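PDB 6HPG: outer envelope protein 64, mitochondrial from Arabidopsis thaliana, which probably acts as a chaperone receptor in the mitochondrial outer membrane, mediating Hsp90-dependent targeting of proteins to the organelle through its TPR domain. Local coordinates for residues A[49-54]-A[81-86]; A[76-81]-A[108-113]. All blocks are in the same frame, centred on the assembly; numbering follows the deposited sequence.

Helix 74-86 takes part in both contacts, meeting a different helix in each. In interaction 1 its C-terminal half meets the end of helix 40-52, joining TPR 3 to TPR 2 through corresponding helices, as successive repeats commonly do; in interaction 2 its N-terminal half meets the start of helix 108-118, the last of the chain. The two share G81, their centres lie 11 Å apart, and they adjoin where L51 CD1 packs on R79 CG at 3.9 Å. Each is apolar and led by one leucine against an alanine and a threonine. Interaction 2 is the more buried; interaction 1 lies partly open, where helix 40-52 ends.

Interaction 1. Residues A[49-54]-A[81-86]; sequences AFLELC and GTARES
L51 and A83 are where the backbones of residues 49-54 and 81-86 come nearest, with L51 CA 6.9 Å from A83 CA. The first helix is ending here: C54 takes a positive phi of 63°, and its N bonds to L51 O in a Schellman motif that turns the chain just beyond the contact. L51 is thus held by its main chain in the final turn while its side chain reaches across. Its CG lies anti to its own carbonyl carbon (chi1 -78°), and from there the two methyls part company. CD2 meets the methyl of A83, with L51 CD2 3.9 Å from A83 CB, so that this branch lies against both the methyl and CA of A83. CD1 goes to the neighbouring residue, L51 CD1 lying 4.3 Å from T82 CB. In TPR terms this is the stacking of successive repeats, TPR 2 on TPR 3, and the small side chain of A83 is consistent with the close spacing of the backbones. Helix 56-69 packs on both segments, through Q58 and D62 on F50 and F56 on S86. T82 keeps its polar end within its own helix: OG1 hydrogen-bonds to L78 O, which turns the hydroxyl to the backbone. The threonine also packs against F97 of helix 90-103 and an apolar side chain of the bound peptide.

Interaction 2. Residues A[76-81]-A[108-113]; sequences AYLRRG and KTAKVA
L78 faces A110 where helix 74-86 passes the first turn of helix 108-118, with L78 CA and A110 CA 6.6 Å apart. CD2 makes the closest contacts of the leucine. The CB of L78 does not head straight for the other helix; the outer part of the chain makes up the difference, and with CD1 anti to CA (chi2 -176°) the other branch, CD2, is the one nearer A110. L78 CD2 sits 3.9 Å from A110 CB and 4.0 Å from A110 N, and thus lies against both the methyl and the backbone of the alanine. That amide is already engaged, since N107 OD1 accepts a hydrogen bond from it at the start of the helix, and the leucine packs beside a satisfied polar group. On the adjoining residue, T109 CG2 comes within 4.1 Å of L78 CD2. The methyl of T109 is anti to its backbone N (chi1 -77° for OG1), which presents carbon to the leucine. Further packing comes from helix 90-103, where A100 meets L78 and L101 meets A110. L78 and T109 each pack on an apolar side chain of the bound peptide, whose backbone is hydrogen-bonded by R79 NH2. A final helix laid against the last repeat is consistent with the C-terminal capping helix of TPR domains, and T109 brings it to the bound peptide.

Interaction 1. Residues A[49-54]-A[81-86]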
ATOM      1  N   ALA A  49      -0.449  -6.650   1.231  1.00 18.59           N
ATOM      2  CA  ALA A  49      -0.878  -8.007   1.701  1.00 19.37           C
ATOM      3  C   ALA A  49      -2.320  -7.998   2.233  1.00 17.91           C
ATOM      4  O   ALA A  49      -3.103  -8.904   1.906  1.00 17.70           O
ATOM      5  CB  ALA A  49       0.068  -8.568   2.751  1.00 20.66           C
ATOM      6  N   PHE A  50      -2.708  -6.914   2.931  1.00 17.93           N
ATOM      7  CA  PHE A  50      -4.077  -6.784   3.445  1.00 20.33           C
ATOM      8  C   PHE A  50      -5.149  -6.633   2.359  1.00 21.96           C
ATOM      9  O   PHE A  50      -6.238  -7.217   2.466  1.00 20.88           O
ATOM     10  CB  PHE A  50      -4.208  -5.621   4.439  1.00 18.55           C
ATOM     11  CG  PHE A  50      -3.750  -5.927   5.854  1.00 20.40           C
ATOM     12  CD1 PHE A  50      -4.074  -7.139   6.502  1.00 21.22           C
ATOM     13  CD2 PHE A  50      -3.045  -4.961   6.578  1.00 20.30           C
ATOM     14  CE1 PHE A  50      -3.682  -7.359   7.809  1.00 19.76           C
ATOM     15  CE2 PHE A  50      -2.616  -5.205   7.883  1.00 19.67           C
ATOM     16  CZ  PHE A  50      -2.945  -6.387   8.497  1.00 20.10           C
ATOM     17  N   LEU A  51      -4.855  -5.835   1.339  1.00 20.70           N
ATOM     18  CA  LEU A  51      -5.722  -5.744   0.183  1.00 21.14           C
ATOM     19  C   LEU A  51      -6.065  -7.120  -0.409  1.00 25.51           C
ATOM     20  O   LEU A  51      -7.192  -7.413  -0.749  1.00 24.22           O
ATOM     21  CB  LEU A  51      -5.044  -4.917  -0.892  1.00 21.38           C
ATOM     22  CG  LEU A  51      -5.066  -3.410  -0.694  1.00 20.62           C
ATOM     23  CD1 LEU A  51      -4.517  -2.716  -1.930  1.00 21.11           C
ATOM     24  CD2 LEU A  51      -6.463  -2.926  -0.424  1.00 19.74           C
ATOM     25  N   GLU A  52      -5.077  -7.972  -0.502  1.00 24.98           N
ATOM     26  CA  GLU A  52      -5.305  -9.272  -1.102  1.00 29.77           C
ATOM     27  C   GLU A  52      -6.209 -10.185  -0.241  1.00 27.68           C
ATOM     28  O   GLU A  52      -6.818 -11.098  -0.760  1.00 30.12           O
ATOM     29  CB  GLU A  52      -3.964  -9.902  -1.354  1.00 26.34           C
ATOM     30  CG  GLU A  52      -3.124  -9.140  -2.381  1.00 28.56           C
ATOM     31  CD  GLU A  52      -3.405  -9.563  -3.825  1.00 30.36           C
ATOM     32  OE1 GLU A  52      -4.300 -10.410  -4.025  1.00 30.71           O
ATOM     33  OE2 GLU A  52      -2.692  -9.084  -4.736  1.00 27.96           O
ATOM     34  N   LEU A  53      -6.258  -9.914   1.066  1.00 26.77           N
ATOM     35  CA  LEU A  53      -7.089 -10.628   2.033  1.00 26.14           C
ATOM     36  C   LEU A  53      -8.476 -10.051   2.198  1.00 26.78           C
ATOM     37  O   LEU A  53      -9.272 -10.600   2.942  1.00 26.50           O
ATOM     38  CB  LEU A  53      -6.400 -10.620   3.403  1.00 24.94           C
ATOM     39  CG  LEU A  53      -5.193 -11.547   3.513  1.00 28.51           C
ATOM     40  CD1 LEU A  53      -4.470 -11.315   4.838  1.00 30.51           C
ATOM     41  CD2 LEU A  53      -5.615 -13.003   3.364  1.00 28.59           C
ATOM     42  N   CYS A  54      -8.735  -8.941   1.501  1.00 28.65           N
ATOM     43  CA  CYS A  54      -9.893  -8.084   1.682  1.00 24.81           C
ATOM     44  C   CYS A  54      -9.944  -7.442   3.055  1.00 24.14           C
ATOM     45  O   CYS A  54     -11.033  -7.078   3.515  1.00 19.68           O
ATOM     46  CB  CYS A  54     -11.191  -8.826   1.367  1.00 25.03           C
ATOM     47  SG  CYS A  54     -11.108  -9.525  -0.284  1.00 27.46           S
ATOM     48  N   GLY A  81      -6.427   4.367  -2.034  1.00 22.43           N
ATOM     49  CA  GLY A  81      -7.399   4.552  -3.106  1.00 25.90           C
ATOM     50  C   GLY A  81      -8.183   3.313  -3.466  1.00 26.13           C
ATOM     51  O   GLY A  81      -9.415   3.365  -3.588  1.00 24.33           O
ATOM     52  N   THR A  82      -7.468   2.207  -3.635  1.00 25.43           N
ATOM     53  CA  THR A  82      -8.086   0.924  -3.979  1.00 27.83           C
ATOM     54  C   THR A  82      -9.002   0.432  -2.867  1.00 27.60           C
ATOM     55  O   THR A  82     -10.055  -0.103  -3.165  1.00 27.11           O
ATOM     56  CB  THR A  82      -7.028  -0.141  -4.313  1.00 26.64           C
ATOM     57  OG1 THR A  82      -6.162   0.383  -5.321  1.00 24.68           O
ATOM     58  CG2 THR A  82      -7.654  -1.441  -4.813  1.00 27.87           C
ATOM     59  N   ALA A  83      -8.598   0.606  -1.605  1.00 27.94           N
ATOM     60  CA  ALA A  83      -9.360   0.076  -0.468  1.00 26.49           C
ATOM     61  C   ALA A  83     -10.631   0.896  -0.340  1.00 29.67           C
ATOM     62  O   ALA A  83     -11.708   0.365  -0.049  1.00 29.52           O
ATOM     63  CB  ALA A  83      -8.554   0.122   0.843  1.00 21.78           C
ATOM     64  N   ARG A  84     -10.498   2.203  -0.541  1.00 28.37           N
ATOM     65  CA  ARG A  84     -11.636   3.071  -0.547  1.00 24.94           C
ATOM     66  C   ARG A  84     -12.619   2.747  -1.671  1.00 26.13           C
ATOM     67  O   ARG A  84     -13.802   2.636  -1.414  1.00 29.49           O
ATOM     68  CB  ARG A  84     -11.191   4.513  -0.619  1.00 26.80           C
ATOM     69  CG  ARG A  84     -10.690   4.978   0.715  1.00 28.04           C
ATOM     70  CD  ARG A  84      -9.957   6.283   0.539  1.00 28.58           C
ATOM     71  NE  ARG A  84      -9.598   6.822   1.835  1.00 25.40           N
ATOM     72  CZ  ARG A  84      -9.045   8.020   2.012  1.00 30.70           C
ATOM     73  NH1 ARG A  84      -8.750   8.828   0.970  1.00 30.22           N
ATOM     74  NH2 ARG A  84      -8.782   8.414   3.245  1.00 27.21           N
ATOM     75  N   GLU A  85     -12.138   2.575  -2.891  1.00 20.55           N
ATOM     76  CA  GLU A  85     -13.034   2.226  -3.998  1.00 24.69           C
ATOM     77  C   GLU A  85     -13.756   0.885  -3.737  1.00 26.44           C
ATOM     78  O   GLU A  85     -14.922   0.715  -4.125  1.00 28.71           O
ATOM     79  CB  GLU A  85     -12.268   2.175  -5.291  1.00 25.47           C
ATOM     80  CG  GLU A  85     -13.122   1.805  -6.466  1.00 27.79           C
ATOM     81  CD  GLU A  85     -12.357   1.827  -7.752  1.00 34.17           C
ATOM     82  OE1 GLU A  85     -13.011   1.732  -8.817  1.00 47.01           O
ATOM     83  OE2 GLU A  85     -11.106   1.942  -7.720  1.00 40.26           O
ATOM     84  N   SER A  86     -13.049  -0.038  -3.078  1.00 28.28           N
ATOM     85  CA  SER A  86     -13.612  -1.317  -2.639  1.00 26.71           C
ATOM     86  C   SER A  86     -14.681  -1.117  -1.582  1.00 24.79           C
ATOM     87  O   SER A  86     -15.674  -1.846  -1.575  1.00 24.42           O
ATOM     88  CB  SER A  86     -12.533  -2.232  -2.078  1.00 25.90           C
ATOM     89  OG  SER A  86     -11.682  -2.687  -3.107  1.00 32.92           O
TER

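Interaction 2. Residues A[76-81]-A[108-113]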
ATOM      1  N   ALA A  76       1.249   4.217  -1.380  1.00 15.79           N
ATOM      2  CA  ALA A  76       0.324   4.454  -0.277  1.00 16.46           C
ATOM      3  C   ALA A  76      -1.003   5.082  -0.727  1.00 17.18           C
ATOM      4  O   ALA A  76      -2.084   4.715  -0.238  1.00 15.74           O
ATOM      5  CB  ALA A  76       1.020   5.277   0.824  1.00 13.51           C
ATOM      6  N   TYR A  77      -0.924   6.018  -1.682  1.00 18.67           N
ATOM      7  CA  TYR A  77      -2.083   6.636  -2.266  1.00 17.99           C
ATOM      8  C   TYR A  77      -2.881   5.673  -3.184  1.00 20.48           C
ATOM      9  O   TYR A  77      -4.126   5.575  -3.086  1.00 17.17           O
ATOM     10  CB  TYR A  77      -1.710   7.962  -2.967  1.00 17.99           C
ATOM     11  CG  TYR A  77      -1.132   8.934  -2.003  1.00 19.59           C
ATOM     12  CD1 TYR A  77      -1.946   9.631  -1.079  1.00 24.33           C
ATOM     13  CD2 TYR A  77       0.210   9.121  -1.933  1.00 22.21           C
ATOM     14  CE1 TYR A  77      -1.389  10.479  -0.124  1.00 21.78           C
ATOM     15  CE2 TYR A  77       0.771   9.958  -0.982  1.00 21.90           C
ATOM     16  CZ  TYR A  77      -0.024  10.642  -0.089  1.00 22.96           C
ATOM     17  OH  TYR A  77       0.591  11.469   0.822  1.00 23.52           O
ATOM     18  N   LEU A  78      -2.162   4.982  -4.075  1.00 20.08           N
ATOM     19  CA  LEU A  78      -2.757   3.963  -4.962  1.00 18.41           C
ATOM     20  C   LEU A  78      -3.515   2.901  -4.192  1.00 17.62           C
ATOM     21  O   LEU A  78      -4.652   2.593  -4.510  1.00 15.66           O
ATOM     22  CB  LEU A  78      -1.673   3.284  -5.769  1.00 18.36           C
ATOM     23  CG  LEU A  78      -0.918   4.192  -6.768  1.00 21.13           C
ATOM     24  CD1 LEU A  78       0.062   3.367  -7.585  1.00 21.76           C
ATOM     25  CD2 LEU A  78      -1.865   4.875  -7.714  1.00 19.35           C
ATOM     26  N   ARG A  79      -2.861   2.355  -3.162  1.00 21.10           N
ATOM     27  CA  ARG A  79      -3.448   1.329  -2.277  1.00 23.58           C
ATOM     28  C   ARG A  79      -4.588   1.814  -1.357  1.00 26.50           C
ATOM     29  O   ARG A  79      -5.614   1.107  -1.240  1.00 23.34           O
ATOM     30  CB  ARG A  79      -2.365   0.617  -1.459  1.00 24.45           C
ATOM     31  CG  ARG A  79      -1.478  -0.293  -2.340  1.00 28.20           C
ATOM     32  CD  ARG A  79      -0.306  -0.946  -1.607  1.00 26.03           C
ATOM     33  NE  ARG A  79       0.444  -1.701  -2.589  1.00 21.82           N
ATOM     34  CZ  ARG A  79       1.756  -1.800  -2.665  1.00 18.73           C
ATOM     35  NH1 ARG A  79       2.558  -1.241  -1.764  1.00 17.86           N
ATOM     36  NH2 ARG A  79       2.264  -2.488  -3.658  1.00 20.69           N
ATOM     37  N   ARG A  80      -4.442   2.988  -0.723  1.00 21.78           N
ATOM     38  CA  ARG A  80      -5.551   3.526   0.062  1.00 20.94           C
ATOM     39  C   ARG A  80      -6.739   3.821  -0.859  1.00 27.89           C
ATOM     40  O   ARG A  80      -7.899   3.528  -0.514  1.00 24.12           O
ATOM     41  CB  ARG A  80      -5.164   4.772   0.849  1.00 21.91           C
ATOM     42  CG  ARG A  80      -6.117   5.003   2.013  1.00 23.30           C
ATOM     43  CD  ARG A  80      -5.704   6.086   2.973  1.00 21.69           C
ATOM     44  NE  ARG A  80      -5.728   7.408   2.353  1.00 22.14           N
ATOM     45  CZ  ARG A  80      -5.357   8.523   2.974  1.00 21.95           C
ATOM     46  NH1 ARG A  80      -5.401   9.673   2.334  1.00 16.86           N
ATOM     47  NH2 ARG A  80      -4.976   8.500   4.254  1.00 24.49           N
ATOM     48  N   GLY A  81      -6.427   4.367  -2.034  1.00 22.43           N
ATOM     49  CA  GLY A  81      -7.399   4.552  -3.106  1.00 25.90           C
ATOM     50  C   GLY A  81      -8.183   3.313  -3.466  1.00 26.13           C
ATOM     51  O   GLY A  81      -9.415   3.365  -3.588  1.00 24.33           O
ATOM     52  N   LYS A 108       0.071   4.726 -14.387  1.00 25.32           N
ATOM     53  CA  LYS A 108      -0.980   4.130 -15.191  1.00 36.13           C
ATOM     54  C   LYS A 108      -2.171   3.698 -14.325  1.00 33.00           C
ATOM     55  O   LYS A 108      -3.301   3.760 -14.786  1.00 35.22           O
ATOM     56  CB  LYS A 108      -0.443   2.968 -16.039  1.00 43.71           C
ATOM     57  CG  LYS A 108      -0.659   3.129 -17.550  1.00 64.17           C
ATOM     58  CD  LYS A 108      -2.123   2.952 -17.992  1.00 75.59           C
ATOM     59  CE  LYS A 108      -2.757   4.248 -18.500  1.00 78.92           C
ATOM     60  NZ  LYS A 108      -4.248   4.167 -18.546  1.00 80.29           N
ATOM     61  N   THR A 109      -1.929   3.327 -13.066  1.00 25.24           N
ATOM     62  CA  THR A 109      -2.954   2.729 -12.250  1.00 23.84           C
ATOM     63  C   THR A 109      -3.895   3.746 -11.788  1.00 25.04           C
ATOM     64  O   THR A 109      -5.092   3.488 -11.747  1.00 30.62           O
ATOM     65  CB  THR A 109      -2.356   2.015 -11.036  1.00 27.87           C
ATOM     66  OG1 THR A 109      -1.827   0.774 -11.504  1.00 32.02           O
ATOM     67  CG2 THR A 109      -3.381   1.739  -9.898  1.00 26.12           C
ATOM     68  N   ALA A 110      -3.365   4.894 -11.377  1.00 26.28           N
ATOM     69  CA  ALA A 110      -4.202   6.044 -11.043  1.00 22.48           C
ATOM     70  C   ALA A 110      -5.056   6.554 -12.229  1.00 23.73           C
ATOM     71  O   ALA A 110      -6.202   6.896 -12.031  1.00 28.75           O
ATOM     72  CB  ALA A 110      -3.339   7.158 -10.475  1.00 24.67           C
ATOM     73  N   LYS A 111      -4.505   6.614 -13.436  1.00 24.62           N
ATOM     74  CA  LYS A 111      -5.280   7.071 -14.622  1.00 29.14           C
ATOM     75  C   LYS A 111      -6.424   6.132 -15.003  1.00 27.00           C
ATOM     76  O   LYS A 111      -7.513   6.597 -15.291  1.00 34.63           O
ATOM     77  CB  LYS A 111      -4.369   7.309 -15.827  1.00 30.77           C
ATOM     78  CG  LYS A 111      -3.482   8.516 -15.620  1.00 36.91           C
ATOM     79  CD  LYS A 111      -2.755   8.985 -16.877  1.00 44.76           C
ATOM     80  CE  LYS A 111      -1.323   8.486 -16.948  1.00 52.72           C
ATOM     81  NZ  LYS A 111      -0.524   9.359 -17.851  1.00 62.44           N
ATOM     82  N   VAL A 112      -6.181   4.819 -14.989  1.00 27.46           N
ATOM     83  CA  VAL A 112      -7.237   3.818 -15.208  1.00 26.69           C
ATOM     84  C   VAL A 112      -8.302   4.005 -14.139  1.00 26.91           C
ATOM     85  O   VAL A 112      -9.484   4.067 -14.466  1.00 26.20           O
ATOM     86  CB  VAL A 112      -6.684   2.346 -15.221  1.00 32.61           C
ATOM     87  CG1 VAL A 112      -7.793   1.295 -15.157  1.00 29.86           C
ATOM     88  CG2 VAL A 112      -5.828   2.093 -16.450  1.00 28.40           C
ATOM     89  N   ALA A 113      -7.882   4.150 -12.876  1.00 28.90           N
ATOM     90  CA  ALA A 113      -8.828   4.316 -11.768  1.00 30.77           C
ATOM     91  C   ALA A 113      -9.692   5.576 -11.876  1.00 28.30           C
ATOM     92  O   ALA A 113     -10.858   5.528 -11.538  1.00 22.79           O
ATOM     93  CB  ALA A 113      -8.104   4.346 -10.425  1.00 37.28           C
TER